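Local structure of putative NADH dehydrogenase/NAD(P)H nitroreductase (Parabacteroides distasonis, 3M5K) at residues E29-L34 with I147-P152; A40-R45 with C98-Q103; T63-L68 with M73-R78; I130-L135 with H140-N145. The protein binds flavin mononucleotide as a dimer and is probably an NAD(P)H-dependent oxidoreductase of the nitroreductase family. All coordinates share one frame; numbering follows the deposited sequence.

Interaction 1: residues E29-L34 with I147-P152; sequences EKIDKL and IPVGYP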
loop_
_atom_site.group_PDB
_atom_site.type_symbol
_atom_site.label_atom_id
_atom_site.label_comp_id
_atom_site.label_asym_id
_atom_site.label_seq_id
_atom_site.Cartn_x
_atom_site.Cartn_y
_atom_site.Cartn_z
ATOM N N GLU A 29 1.588 -22.064 -7.300
ATOM C CA GLU A 29 0.422 -21.384 -7.856
ATOM C C GLU A 29 -0.017 -20.262 -6.919
ATOM O O GLU A 29 -0.387 -19.181 -7.379
ATOM C CB GLU A 29 -0.759 -22.337 -8.086
ATOM N N LYS A 30 0.037 -20.526 -5.615
ATOM C CA LYS A 30 -0.278 -19.512 -4.637
ATOM C C LYS A 30 0.781 -18.370 -4.613
ATOM O O LYS A 30 0.407 -17.209 -4.547
ATOM C CB LYS A 30 -0.484 -20.131 -3.267
ATOM C CG LYS A 30 -1.718 -21.031 -3.171
ATOM C CD LYS A 30 -2.174 -21.167 -1.731
ATOM C CE LYS A 30 -3.413 -22.039 -1.553
ATOM N NZ LYS A 30 -4.136 -21.642 -0.292
ATOM N N ILE A 31 2.071 -18.705 -4.692
ATOM C CA ILE A 31 3.112 -17.680 -4.807
ATOM C C ILE A 31 2.876 -16.786 -6.034
ATOM O O ILE A 31 3.014 -15.553 -5.958
ATOM C CB ILE A 31 4.549 -18.292 -4.853
ATOM C CG1 ILE A 31 4.855 -19.039 -3.549
ATOM C CG2 ILE A 31 5.599 -17.207 -5.095
ATOM C CD1 ILE A 31 4.775 -18.184 -2.277
ATOM N N ASP A 32 2.509 -17.390 -7.161
ATOM C CA ASP A 32 2.305 -16.621 -8.376
ATOM C C ASP A 32 1.109 -15.653 -8.244
ATOM O O ASP A 32 1.169 -14.546 -8.758
ATOM C CB ASP A 32 2.136 -17.495 -9.625
ATOM C CG ASP A 32 2.196 -16.661 -10.925
ATOM O OD1 ASP A 32 3.222 -15.934 -11.140
ATOM O OD2 ASP A 32 1.194 -16.693 -11.693
ATOM N N LYS A 33 0.069 -16.064 -7.533
ATOM C CA LYS A 33 -1.094 -15.193 -7.297
ATOM C C LYS A 33 -0.738 -14.015 -6.399
ATOM O O LYS A 33 -1.263 -12.929 -6.574
ATOM C CB LYS A 33 -2.244 -15.964 -6.652
ATOM C CG LYS A 33 -3.049 -16.779 -7.654
ATOM C CD LYS A 33 -4.033 -17.684 -6.935
ATOM C CE LYS A 33 -4.661 -18.658 -7.921
ATOM N NZ LYS A 33 -5.794 -19.367 -7.288
ATOM N N LEU A 34 0.150 -14.252 -5.436
ATOM C CA LEU A 34 0.647 -13.208 -4.554
ATOM C C LEU A 34 1.358 -12.126 -5.355
ATOM O O LEU A 34 1.135 -10.927 -5.131
ATOM C CB LEU A 34 1.592 -13.777 -3.463
ATOM C CG LEU A 34 1.000 -14.693 -2.365
ATOM C CD1 LEU A 34 2.170 -15.156 -1.445
ATOM C CD2 LEU A 34 -0.086 -14.005 -1.542
ATOM N N ILE A 147 9.301 -10.166 2.758
ATOM C CA ILE A 147 7.987 -10.658 3.202
ATOM C C ILE A 147 8.036 -12.195 3.280
ATOM O O ILE A 147 7.835 -12.877 2.289
ATOM C CB ILE A 147 6.804 -10.201 2.259
ATOM C CG1 ILE A 147 6.821 -8.654 2.087
ATOM C CG2 ILE A 147 5.459 -10.708 2.788
ATOM C CD1 ILE A 147 5.745 -8.092 1.166
ATOM N N PRO A 148 8.321 -12.718 4.481
ATOM C CA PRO A 148 8.179 -14.160 4.645
ATOM C C PRO A 148 6.710 -14.533 4.490
ATOM O O PRO A 148 5.816 -13.762 4.873
ATOM C CB PRO A 148 8.670 -14.433 6.063
ATOM C CG PRO A 148 9.246 -13.150 6.576
ATOM C CD PRO A 148 8.742 -12.035 5.711
ATOM N N VAL A 149 6.473 -15.690 3.911
ATOM C CA VAL A 149 5.128 -16.216 3.790
ATOM C C VAL A 149 5.142 -17.673 4.244
ATOM O O VAL A 149 6.187 -18.336 4.267
ATOM C CB VAL A 149 4.547 -16.106 2.355
ATOM C CG1 VAL A 149 4.272 -14.654 1.976
ATOM C CG2 VAL A 149 5.481 -16.748 1.340
ATOM N N GLY A 150 3.973 -18.128 4.660
ATOM C CA GLY A 150 3.752 -19.526 5.037
ATOM C C GLY A 150 2.337 -19.761 5.544
ATOM O O GLY A 150 1.564 -18.822 5.725
ATOM N N TYR A 151 1.994 -21.032 5.758
ATOM C CA TYR A 151 0.746 -21.395 6.404
ATOM C C TYR A 151 0.883 -21.086 7.886
ATOM O O TYR A 151 1.889 -21.417 8.497
ATOM C CB TYR A 151 0.395 -22.875 6.144
ATOM C CG TYR A 151 -0.083 -23.100 4.758
ATOM C CD1 TYR A 151 -1.387 -22.781 4.406
ATOM C CD2 TYR A 151 0.764 -23.556 3.771
ATOM C CE1 TYR A 151 -1.858 -22.955 3.103
ATOM C CE2 TYR A 151 0.311 -23.740 2.464
ATOM C CZ TYR A 151 -1.013 -23.430 2.141
ATOM O OH TYR A 151 -1.482 -23.600 0.853
ATOM N N PRO A 152 -0.085 -20.369 8.454
ATOM C CA PRO A 152 0.044 -19.988 9.855
ATOM C C PRO A 152 0.087 -21.207 10.789
ATOM O O PRO A 152 -0.683 -22.161 10.584
ATOM C CB PRO A 152 -1.213 -19.172 10.127
ATOM C CG PRO A 152 -1.755 -18.818 8.819
ATOM C CD PRO A 152 -1.304 -19.822 7.833
#
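Ile31 and Val149 mark the closest backbone approach, with CA atoms 9.0 Å apart: helix 28-39 lies a side-chain layer away from the end of strand 141-150. The CB of Val149 points at the helix, and in the conformers described (Val149 and Ile31 were each modelled in two) the valine offers one methyl to each of two partners. Val149 CG1 meets Leu34 CD1 tip to tip at 4.0 Å, a reach made by the extended second torsion of the leucine (chi2 178°). Val149 CG2 lies 4.0 Å from Ile31 CD1, where the two chains pass at a slant. Beyond the strand, Tyr151 and Lys30 cross at about a right angle, with Lys30 CE 3.5 Å from Tyr151 OH. A lysine suits this half-exposed place because the end of its long chain can come up to the phenol oxygen while NZ, near the plane at the ring's edge, makes a weak hydrogen bond to Met112 O. The hydroxyl is hydrogen-bonded to Glu27, and Arg24 makes a cation-pi contact with the ring. The helix is laid on one face of the antiparallel sheet, Leu34 packing also on Leu105 of helix 94-111 and Ile81 of strand 79-86, Val149 on Ala116 of strand 115-120.

Interaction 2: residues A40-R45 with C98-Q103; sequences AAPSSR and CSAASQ. With FMN (flavin mononucleotide), chain E.
Ala41 presses its methyl onto Ala100 and Ala101 where a loop that carries flavin mononucleotide packs on helix 94-111, in the dimeric nitroreductase fold, where each cofactor is bound by both subunits. Along the helix, Cys98 comes first; its CB points away from the loop, and the side chain packs on Trp50 and Leu144. Ser99 serves the helix itself, its OG bonded to Phe95 O. Ala100 is the first to meet the loop: its CB is 4.1 Å from Ala41 CB and equally far from Pro42 CD. At Ala101 the backbones come closest, with its CA 4.9 Å from that of Ala41, and Ala41 CB rests 3.5 Å from Ala101 N; alanine, with only a methyl, suits so close an approach. Ser102 turns back into the helix, where Cys98 O accepts both Ser102 N and Ser102 OG from opposite faces of its carbonyl plane, the hydroxyl at 2.8 Å. Gln103 ends the segment at the subunit interface, its NE2 bonded to Asn104 OD1 of the second subunit.

The same loop meets the cofactor. Asp97, just before the segment, takes hydrogen bonds from Ser43 OG and Ser44 N, while Ser44 CB lies 3.6 Å from FMN C7. Ser43 N donates to FMN O3' on the ribityl chain at 3.1 Å, with an N-H...O angle of 158°.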
loop_
_atom_site.group_PDB
_atom_site.type_symbol
_atom_site.label_atom_id
_atom_site.label_comp_id
_atom_site.label_asym_id
_atom_site.label_seq_id
_atom_site.Cartn_x
_atom_site.Cartn_y
_atom_site.Cartn_z
ATOM N N ALA A 40 -0.782 -5.683 -9.608
ATOM C CA ALA A 40 -2.045 -4.959 -9.870
ATOM C C ALA A 40 -2.135 -3.583 -9.167
ATOM O O ALA A 40 -3.108 -2.843 -9.333
ATOM C CB ALA A 40 -3.243 -5.823 -9.518
ATOM N N ALA A 41 -1.131 -3.228 -8.372
ATOM C CA ALA A 41 -1.103 -1.927 -7.683
ATOM C C ALA A 41 -1.234 -0.761 -8.645
ATOM O O ALA A 41 -0.866 -0.870 -9.834
ATOM C CB ALA A 41 0.205 -1.764 -6.878
ATOM N N PRO A 42 -1.711 0.380 -8.119
ATOM C CA PRO A 42 -1.601 1.612 -8.886
ATOM C C PRO A 42 -0.118 2.025 -8.942
ATOM O O PRO A 42 0.679 1.548 -8.139
ATOM C CB PRO A 42 -2.385 2.622 -8.053
ATOM C CG PRO A 42 -2.253 2.114 -6.639
ATOM C CD PRO A 42 -2.275 0.608 -6.782
ATOM N N SER A 43 0.223 2.938 -9.846
ATOM C CA SER A 43 1.606 3.316 -10.090
ATOM C C SER A 43 1.658 4.729 -10.644
ATOM O O SER A 43 0.973 5.047 -11.615
ATOM C CB SER A 43 2.234 2.312 -11.119
ATOM O OG SER A 43 3.525 2.709 -11.507
ATOM N N SER A 44 2.472 5.577 -10.047
ATOM C CA SER A 44 2.664 6.932 -10.541
ATOM C C SER A 44 3.117 6.928 -12.010
ATOM O O SER A 44 4.132 6.299 -12.360
ATOM C CB SER A 44 3.684 7.659 -9.676
ATOM O OG SER A 44 3.951 8.926 -10.234
ATOM N N ARG A 45 2.351 7.644 -12.836
ATOM C CA ARG A 45 2.514 7.710 -14.291
ATOM C C ARG A 45 2.624 6.324 -14.918
ATOM O O ARG A 45 3.288 6.160 -15.942
ATOM C CB ARG A 45 3.723 8.552 -14.699
ATOM C CG ARG A 45 3.855 9.925 -14.067
ATOM C CD ARG A 45 5.282 10.463 -14.332
ATOM N NE ARG A 45 5.616 11.650 -13.554
ATOM N N CYS A 98 5.566 0.668 -4.670
ATOM C CA CYS A 98 5.952 -0.625 -4.117
ATOM C C CYS A 98 5.343 -0.913 -2.754
ATOM O O CYS A 98 5.146 -2.075 -2.385
ATOM C CB CYS A 98 7.488 -0.763 -4.069
ATOM S SG CYS A 98 8.288 -0.847 -5.683
ATOM N N SER A 99 5.016 0.140 -2.007
ATOM C CA SER A 99 4.264 -0.014 -0.766
ATOM C C SER A 99 2.818 -0.451 -1.051
ATOM O O SER A 99 2.287 -1.315 -0.376
ATOM C CB SER A 99 4.288 1.301 0.045
ATOM O OG SER A 99 5.583 1.611 0.583
ATOM N N ALA A 100 2.196 0.129 -2.075
ATOM C CA ALA A 100 0.861 -0.305 -2.531
ATOM C C ALA A 100 0.887 -1.763 -3.042
ATOM O O ALA A 100 0.014 -2.555 -2.740
ATOM C CB ALA A 100 0.318 0.636 -3.598
ATOM N N ALA A 101 1.905 -2.118 -3.818
ATOM C CA ALA A 101 2.091 -3.495 -4.266
ATOM C C ALA A 101 2.205 -4.458 -3.087
ATOM O O ALA A 101 1.579 -5.547 -3.077
ATOM C CB ALA A 101 3.356 -3.574 -5.164
ATOM N N SER A 102 3.035 -4.067 -2.112
ATOM C CA SER A 102 3.227 -4.850 -0.893
ATOM C C SER A 102 1.908 -5.121 -0.185
ATOM O O SER A 102 1.640 -6.256 0.229
ATOM C CB SER A 102 4.271 -4.185 0.016
ATOM O OG SER A 102 5.547 -4.239 -0.605
ATOM N N GLN A 103 1.087 -4.075 -0.011
ATOM C CA GLN A 103 -0.205 -4.218 0.632
ATOM C C GLN A 103 -1.154 -5.152 -0.122
ATOM O O GLN A 103 -1.806 -5.989 0.510
ATOM C CB GLN A 103 -0.850 -2.823 0.898
ATOM C CG GLN A 103 -2.156 -2.846 1.750
ATOM C CD GLN A 103 -1.970 -3.516 3.083
ATOM O OE1 GLN A 103 -0.835 -3.655 3.567
ATOM N NE2 GLN A 103 -3.072 -3.926 3.702
HETATM N N1 FMN E . -3.412 9.644 -11.240
HETATM C C2 FMN E . -3.830 10.947 -11.520
HETATM O O2 FMN E . -4.779 11.160 -12.294
HETATM N N3 FMN E . -3.158 12.012 -10.986
HETATM C C4 FMN E . -2.061 11.837 -10.164
HETATM O O4 FMN E . -1.508 12.846 -9.710
HETATM C C4A FMN E . -1.624 10.518 -9.888
HETATM N N5 FMN E . -0.477 10.264 -9.122
HETATM C C5A FMN E . -0.226 8.994 -8.675
HETATM C C6 FMN E . 0.794 8.801 -7.755
HETATM C C7 FMN E . 1.031 7.545 -7.215
HETATM C C7M FMN E . 2.148 7.347 -6.207
HETATM C C8 FMN E . 0.251 6.456 -7.618
HETATM C C8M FMN E . 0.499 5.090 -7.007
HETATM C C9 FMN E . -0.778 6.656 -8.549
HETATM C C9A FMN E . -1.021 7.921 -9.103
HETATM N N10 FMN E . -2.009 8.133 -10.087
HETATM C C10 FMN E . -2.331 9.428 -10.427
HETATM C "C1'" FMN E . -2.777 6.980 -10.672
HETATM C "C2'" FMN E . -1.948 6.273 -11.776
HETATM O "O2'" FMN E . -1.894 7.069 -12.965
HETATM C "C3'" FMN E . -2.502 4.870 -12.034
HETATM O "O3'" FMN E . -2.429 4.095 -10.857
HETATM C "C4'" FMN E . -1.823 4.147 -13.199
HETATM O "O4'" FMN E . -2.140 4.815 -14.406
HETATM C "C5'" FMN E . -2.258 2.701 -13.280
HETATM O "O5'" FMN E . -3.655 2.687 -13.596
HETATM P P FMN E . -4.682 1.991 -12.620
HETATM O O1P FMN E . -4.382 0.513 -12.503
HETATM O O2P FMN E . -4.659 2.710 -11.272
HETATM O O3P FMN E . -6.051 2.204 -13.319
#

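Interaction 3: residues T63-L68 with M73-R78; sequences TMAEGL and MLKETR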
loop_
_atom_site.group_PDB
_atom_site.type_symbol
_atom_site.label_atom_id
_atom_site.label_comp_id
_atom_site.label_asym_id
_atom_site.label_seq_id
_atom_site.Cartn_x
_atom_site.Cartn_y
_atom_site.Cartn_z
ATOM N N THR A 63 21.081 -16.557 5.950
ATOM C CA THR A 63 22.068 -15.497 6.036
ATOM C C THR A 63 21.356 -14.153 6.276
ATOM O O THR A 63 21.759 -13.367 7.126
ATOM C CB THR A 63 22.987 -15.457 4.798
ATOM O OG1 THR A 63 23.676 -16.703 4.674
ATOM C CG2 THR A 63 24.002 -14.263 4.872
HETATM N N MSE A 64 20.271 -13.908 5.543
HETATM C CA MSE A 64 19.451 -12.724 5.807
HETATM C C MSE A 64 18.862 -12.691 7.219
HETATM O O MSE A 64 18.982 -11.679 7.903
HETATM C CB MSE A 64 18.379 -12.583 4.721
HETATM C CG MSE A 64 19.013 -12.190 3.372
HETATM SE SE MSE A 64 17.547 -11.726 2.079
HETATM C CE MSE A 64 16.848 -13.469 1.923
ATOM N N ALA A 65 18.274 -13.805 7.676
ATOM C CA ALA A 65 17.823 -13.935 9.066
ATOM C C ALA A 65 18.906 -13.502 10.081
ATOM O O ALA A 65 18.627 -12.720 10.990
ATOM C CB ALA A 65 17.377 -15.370 9.336
ATOM N N GLU A 66 20.131 -13.964 9.867
ATOM C CA GLU A 66 21.225 -13.735 10.808
ATOM C C GLU A 66 21.807 -12.305 10.735
ATOM O O GLU A 66 22.586 -11.886 11.615
ATOM C CB GLU A 66 22.290 -14.809 10.584
ATOM C CG GLU A 66 21.770 -16.196 10.980
ATOM C CD GLU A 66 22.616 -17.383 10.507
ATOM O OE1 GLU A 66 22.975 -17.481 9.305
ATOM O OE2 GLU A 66 22.883 -18.245 11.355
ATOM N N GLY A 67 21.429 -11.565 9.688
ATOM C CA GLY A 67 21.797 -10.159 9.541
ATOM C C GLY A 67 20.694 -9.137 9.701
ATOM O O GLY A 67 20.961 -7.953 9.589
ATOM N N LEU A 68 19.463 -9.582 9.935
ATOM C CA LEU A 68 18.309 -8.710 10.094
ATOM C C LEU A 68 17.650 -8.948 11.474
ATOM O O LEU A 68 16.820 -9.868 11.644
ATOM C CB LEU A 68 17.308 -8.938 8.962
ATOM C CG LEU A 68 17.794 -8.596 7.530
ATOM C CD1 LEU A 68 16.868 -9.180 6.485
ATOM C CD2 LEU A 68 17.971 -7.080 7.293
HETATM N N MSE A 73 12.605 -14.571 11.718
HETATM C CA MSE A 73 11.660 -15.600 11.258
HETATM C C MSE A 73 11.973 -16.165 9.869
HETATM O O MSE A 73 11.458 -17.228 9.494
HETATM C CB MSE A 73 10.211 -15.078 11.324
HETATM C CG MSE A 73 9.726 -14.251 10.127
HETATM SE SE MSE A 73 10.601 -12.534 10.072
HETATM C CE MSE A 73 9.582 -11.681 11.496
ATOM N N LEU A 74 12.833 -15.481 9.116
ATOM C CA LEU A 74 13.307 -15.991 7.822
ATOM C C LEU A 74 13.943 -17.393 7.964
ATOM O O LEU A 74 13.936 -18.181 7.030
ATOM C CB LEU A 74 14.306 -15.033 7.164
ATOM C CG LEU A 74 13.662 -13.792 6.542
ATOM C CD1 LEU A 74 14.728 -12.749 6.176
ATOM C CD2 LEU A 74 12.814 -14.185 5.331
ATOM N N LYS A 75 14.499 -17.676 9.142
ATOM C CA LYS A 75 15.080 -19.006 9.423
ATOM C C LYS A 75 14.019 -20.090 9.506
ATOM O O LYS A 75 14.334 -21.274 9.334
ATOM C CB LYS A 75 15.876 -18.973 10.728
ATOM C CG LYS A 75 17.262 -19.505 10.548
ATOM C CD LYS A 75 18.166 -19.195 11.718
ATOM C CE LYS A 75 19.586 -18.894 11.234
ATOM N NZ LYS A 75 20.459 -18.642 12.409
ATOM N N GLU A 76 12.774 -19.679 9.760
ATOM C CA GLU A 76 11.657 -20.575 10.002
ATOM C C GLU A 76 10.613 -20.609 8.883
ATOM O O GLU A 76 9.489 -21.038 9.108
ATOM C CB GLU A 76 10.964 -20.197 11.320
ATOM C CG GLU A 76 11.924 -20.000 12.502
ATOM C CD GLU A 76 12.809 -21.222 12.772
ATOM O OE1 GLU A 76 12.407 -22.366 12.423
ATOM O OE2 GLU A 76 13.922 -21.039 13.337
ATOM N N THR A 77 10.988 -20.176 7.680
ATOM C CA THR A 77 10.121 -20.336 6.527
ATOM C C THR A 77 10.893 -20.906 5.366
ATOM O O THR A 77 12.110 -20.809 5.336
ATOM C CB THR A 77 9.482 -18.971 6.105
ATOM O OG1 THR A 77 8.631 -19.182 4.969
ATOM C CG2 THR A 77 10.563 -17.902 5.799
ATOM N N ARG A 78 10.176 -21.492 4.407
ATOM C CA ARG A 78 10.796 -22.027 3.213
ATOM C C ARG A 78 10.749 -21.025 2.072
ATOM O O ARG A 78 11.354 -21.249 1.030
ATOM C CB ARG A 78 10.111 -23.333 2.792
ATOM C CG ARG A 78 10.276 -24.471 3.800
ATOM C CD ARG A 78 9.624 -25.737 3.310
ATOM N NE ARG A 78 9.862 -26.850 4.239
ATOM C CZ ARG A 78 11.004 -27.538 4.334
ATOM N NH1 ARG A 78 12.046 -27.280 3.541
ATOM N NH2 ARG A 78 11.105 -28.522 5.223
#
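Glu66 and Lys75 find each other through quite different torsions. The glutamate sets CG beside its backbone N (chi1 -67°) and runs extended from there, whereas the lysine leaves its backbone at chi1 -128°, midway between staggered positions, and bends again at its third torsion. The two chains therefore cross at about a right angle, and Lys75 NZ makes a salt bridge with Glu66 OE2 at 2.7 Å, meeting that oxygen from above the carboxylate plane, 49° out of it. Since Glu66 was modelled in two conformers and touches a crystal neighbour, the exact geometry of this bond is doubtful and perhaps influenced by the crystal.

Beneath the charged pair lies an apolar layer. Ala65 and Leu74 have the nearest backbones, with CA atoms 5.1 Å apart, and so close an approach suits the small methyl of alanine: Ala65 CB touches Leu74 CB at 3.8 Å and lies 3.7 Å from Lys75 N. Leu74 fills the space alongside, its CD1 3.9 Å from CB of Met64, which is present as selenomethionine, and 4.2 Å from Leu68 CD1, which it meets at a slant.

The contact spans a short connection between helix 58-67 and strand 79-86 that contains a 3-10 segment. Within it, Phe70 binds flavin mononucleotide and Met73 touches it, while Ala65 O accepts a hydrogen bond from Arg72. In chemical terms, the small Ala65 methyl allows the close backbone approach, while the charged pair lies at the exposed rim, where solvent probably weakens it.

Interaction 4: residues I130-L135 with H140-N145; sequences IVRKEL and HIMPLN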
loop_
_atom_site.group_PDB
_atom_site.type_symbol
_atom_site.label_atom_id
_atom_site.label_comp_id
_atom_site.label_asym_id
_atom_site.label_seq_id
_atom_site.Cartn_x
_atom_site.Cartn_y
_atom_site.Cartn_z
ATOM N N ILE A 130 22.707 -6.011 3.348
ATOM C CA ILE A 130 22.709 -7.459 3.387
ATOM C C ILE A 130 21.767 -8.056 2.365
ATOM O O ILE A 130 22.080 -9.061 1.733
ATOM C CB ILE A 130 22.484 -7.997 4.835
ATOM C CG1 ILE A 130 22.749 -9.516 4.882
ATOM C CG2 ILE A 130 21.067 -7.627 5.417
ATOM C CD1 ILE A 130 22.802 -10.045 6.286
ATOM N N VAL A 131 20.624 -7.406 2.152
ATOM C CA VAL A 131 19.681 -7.888 1.169
ATOM C C VAL A 131 20.224 -7.723 -0.230
ATOM O O VAL A 131 20.128 -8.663 -1.030
ATOM C CB VAL A 131 18.276 -7.251 1.345
ATOM C CG1 VAL A 131 17.347 -7.641 0.164
ATOM C CG2 VAL A 131 17.677 -7.640 2.757
ATOM N N ARG A 132 20.823 -6.570 -0.523
ATOM C CA ARG A 132 21.448 -6.347 -1.810
ATOM C C ARG A 132 22.563 -7.363 -2.080
ATOM O O ARG A 132 22.683 -7.873 -3.183
ATOM C CB ARG A 132 21.981 -4.914 -1.925
ATOM C CG ARG A 132 22.819 -4.658 -3.158
ATOM C CD ARG A 132 23.324 -3.231 -3.311
ATOM N NE ARG A 132 22.290 -2.236 -3.029
ATOM C CZ ARG A 132 21.268 -1.968 -3.839
ATOM N NH1 ARG A 132 21.122 -2.600 -4.995
ATOM N NH2 ARG A 132 20.415 -1.034 -3.508
ATOM N N LYS A 133 23.395 -7.597 -1.069
ATOM C CA LYS A 133 24.493 -8.548 -1.161
ATOM C C LYS A 133 23.999 -9.959 -1.447
ATOM O O LYS A 133 24.394 -10.569 -2.428
ATOM C CB LYS A 133 25.312 -8.534 0.141
ATOM C CG LYS A 133 26.438 -9.589 0.188
ATOM C CD LYS A 133 27.422 -9.371 -0.949
ATOM N N GLU A 134 23.127 -10.471 -0.591
ATOM C CA GLU A 134 22.681 -11.865 -0.692
ATOM C C GLU A 134 21.883 -12.143 -1.976
ATOM O O GLU A 134 21.843 -13.269 -2.455
ATOM C CB GLU A 134 21.840 -12.266 0.512
ATOM C CG GLU A 134 22.614 -12.382 1.832
ATOM C CD GLU A 134 23.798 -13.323 1.707
ATOM O OE1 GLU A 134 23.518 -14.495 1.332
ATOM O OE2 GLU A 134 24.952 -12.828 1.899
ATOM N N LEU A 135 21.242 -11.118 -2.542
ATOM C CA LEU A 135 20.395 -11.335 -3.717
ATOM C C LEU A 135 20.991 -10.731 -4.977
ATOM O O LEU A 135 20.358 -10.745 -6.041
ATOM C CB LEU A 135 18.993 -10.777 -3.434
ATOM C CG LEU A 135 18.262 -11.427 -2.247
ATOM C CD1 LEU A 135 16.854 -10.786 -2.046
ATOM C CD2 LEU A 135 18.185 -12.937 -2.403
ATOM N N HIS A 140 20.709 0.145 -9.144
ATOM C CA HIS A 140 19.428 0.860 -9.435
ATOM C C HIS A 140 18.160 0.137 -8.921
ATOM O O HIS A 140 17.022 0.610 -9.140
ATOM C CB HIS A 140 19.317 1.165 -10.930
ATOM C CG HIS A 140 18.960 -0.015 -11.761
ATOM N ND1 HIS A 140 19.893 -0.954 -12.164
ATOM C CD2 HIS A 140 17.779 -0.422 -12.267
ATOM C CE1 HIS A 140 19.291 -1.889 -12.873
ATOM N NE2 HIS A 140 18.005 -1.592 -12.952
ATOM N N ILE A 141 18.339 -0.996 -8.252
ATOM C CA ILE A 141 17.248 -1.777 -7.666
ATOM C C ILE A 141 17.336 -1.662 -6.147
ATOM O O ILE A 141 18.353 -2.038 -5.542
ATOM C CB ILE A 141 17.275 -3.252 -8.143
ATOM C CG1 ILE A 141 17.164 -3.317 -9.685
ATOM C CG2 ILE A 141 16.199 -4.062 -7.397
ATOM C CD1 ILE A 141 15.846 -2.772 -10.298
HETATM N N MSE A 142 16.300 -1.092 -5.534
HETATM C CA MSE A 142 16.253 -0.887 -4.072
HETATM C C MSE A 142 15.279 -1.851 -3.418
HETATM O O MSE A 142 14.088 -1.843 -3.724
HETATM C CB MSE A 142 15.812 0.541 -3.751
HETATM C CG MSE A 142 15.675 0.847 -2.263
HETATM SE SE MSE A 142 17.321 0.547 -1.260
HETATM C CE MSE A 142 18.459 1.645 -2.449
ATOM N N PRO A 143 15.768 -2.680 -2.484
ATOM C CA PRO A 143 14.819 -3.515 -1.748
ATOM C C PRO A 143 13.995 -2.754 -0.692
ATOM O O PRO A 143 14.559 -2.073 0.183
ATOM C CB PRO A 143 15.713 -4.569 -1.086
ATOM C CG PRO A 143 17.047 -3.825 -0.882
ATOM C CD PRO A 143 17.185 -2.946 -2.078
ATOM N N LEU A 144 12.659 -2.853 -0.814
ATOM C CA LEU A 144 11.761 -2.167 0.108
ATOM C C LEU A 144 11.621 -2.991 1.394
ATOM O O LEU A 144 11.628 -2.456 2.497
ATOM C CB LEU A 144 10.359 -1.957 -0.492
ATOM C CG LEU A 144 9.365 -1.234 0.454
ATOM C CD1 LEU A 144 9.903 0.172 0.897
ATOM C CD2 LEU A 144 7.992 -1.121 -0.284
ATOM N N ASN A 145 11.441 -4.287 1.216
ATOM C CA ASN A 145 11.073 -5.183 2.329
ATOM C C ASN A 145 11.446 -6.627 2.045
ATOM O O ASN A 145 11.782 -6.971 0.928
ATOM C CB ASN A 145 9.569 -5.043 2.665
ATOM C CG ASN A 145 8.659 -5.244 1.459
ATOM O OD1 ASN A 145 8.960 -6.030 0.554
ATOM N ND2 ASN A 145 7.547 -4.503 1.423
#
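Arg132 turns the edge of its guanidinium toward the strand and meets Ile141 O with both terminal nitrogens, one bond clear and one weak. The chain runs straight through its first two torsions, both anti, and a bend at the third (chi3 -44°) then swings the flat group across. Arg132 NH1 donates to Ile141 O at 2.9 Å with an N-H...O angle of 142°, arriving nearly in line with the C=O bond, while Arg132 NH2 makes the weak bond to the same oxygen at 3.1 Å. Met142, a selenomethionine, crosses the arginine at about a right angle; in the conformer described its CE sits in the guanidinium plane, 3.5 Å from Arg132 NH2.

Helix 125-135 packs against strand 141-150 in the alpha+beta nitroreductase fold, with its antiparallel sheet. The axes of residues 130-135 and 141-145 approach to 8.8 Å, their directions 117° apart. A short connection joins the two elements, and Arg132 NH1 also donates to Leu137 O within it. With a leucine here, Ile141 O and Leu137 O lose their guanidinium donor, and the connection would probably be held less firmly to the strand.

One residue back, Val131 points at the strand and slides past Pro143 in the opposite direction, its CG1 3.7 Å from Pro143 CB. Both residues are compact and apolar, as suits this buried spot, and both also rest on Val121. Pro143 CD lies 4.0 Å from Arg132 NH2, obliquely to the guanidinium.

How the interactions relate
Strand 141-150 joins interactions 1 and 4, which take its end and its beginning. Interaction 3 is tied to interaction 1 by Thr77 OG1 and Val149 O, 2.7 Å apart, and to interaction 4 by helix 58-67 packing on helix 125-135, Thr63 against Glu134, with Leu68 of the following loop against Ile130. Interaction 2 meets interaction 4 where Ser102 OG lies 2.9 Å from Asn145 ND2. Chemistry follows place: interaction 2, whose touching residues are all buried, near the cofactor and the subunit interface, relies on alanine methyls; interactions 1 and 4 set buried aliphatic groups beside partly exposed lysine, tyrosine or arginine; and interaction 3, untouched by the second subunit, adds a surface salt bridge to its apolar core.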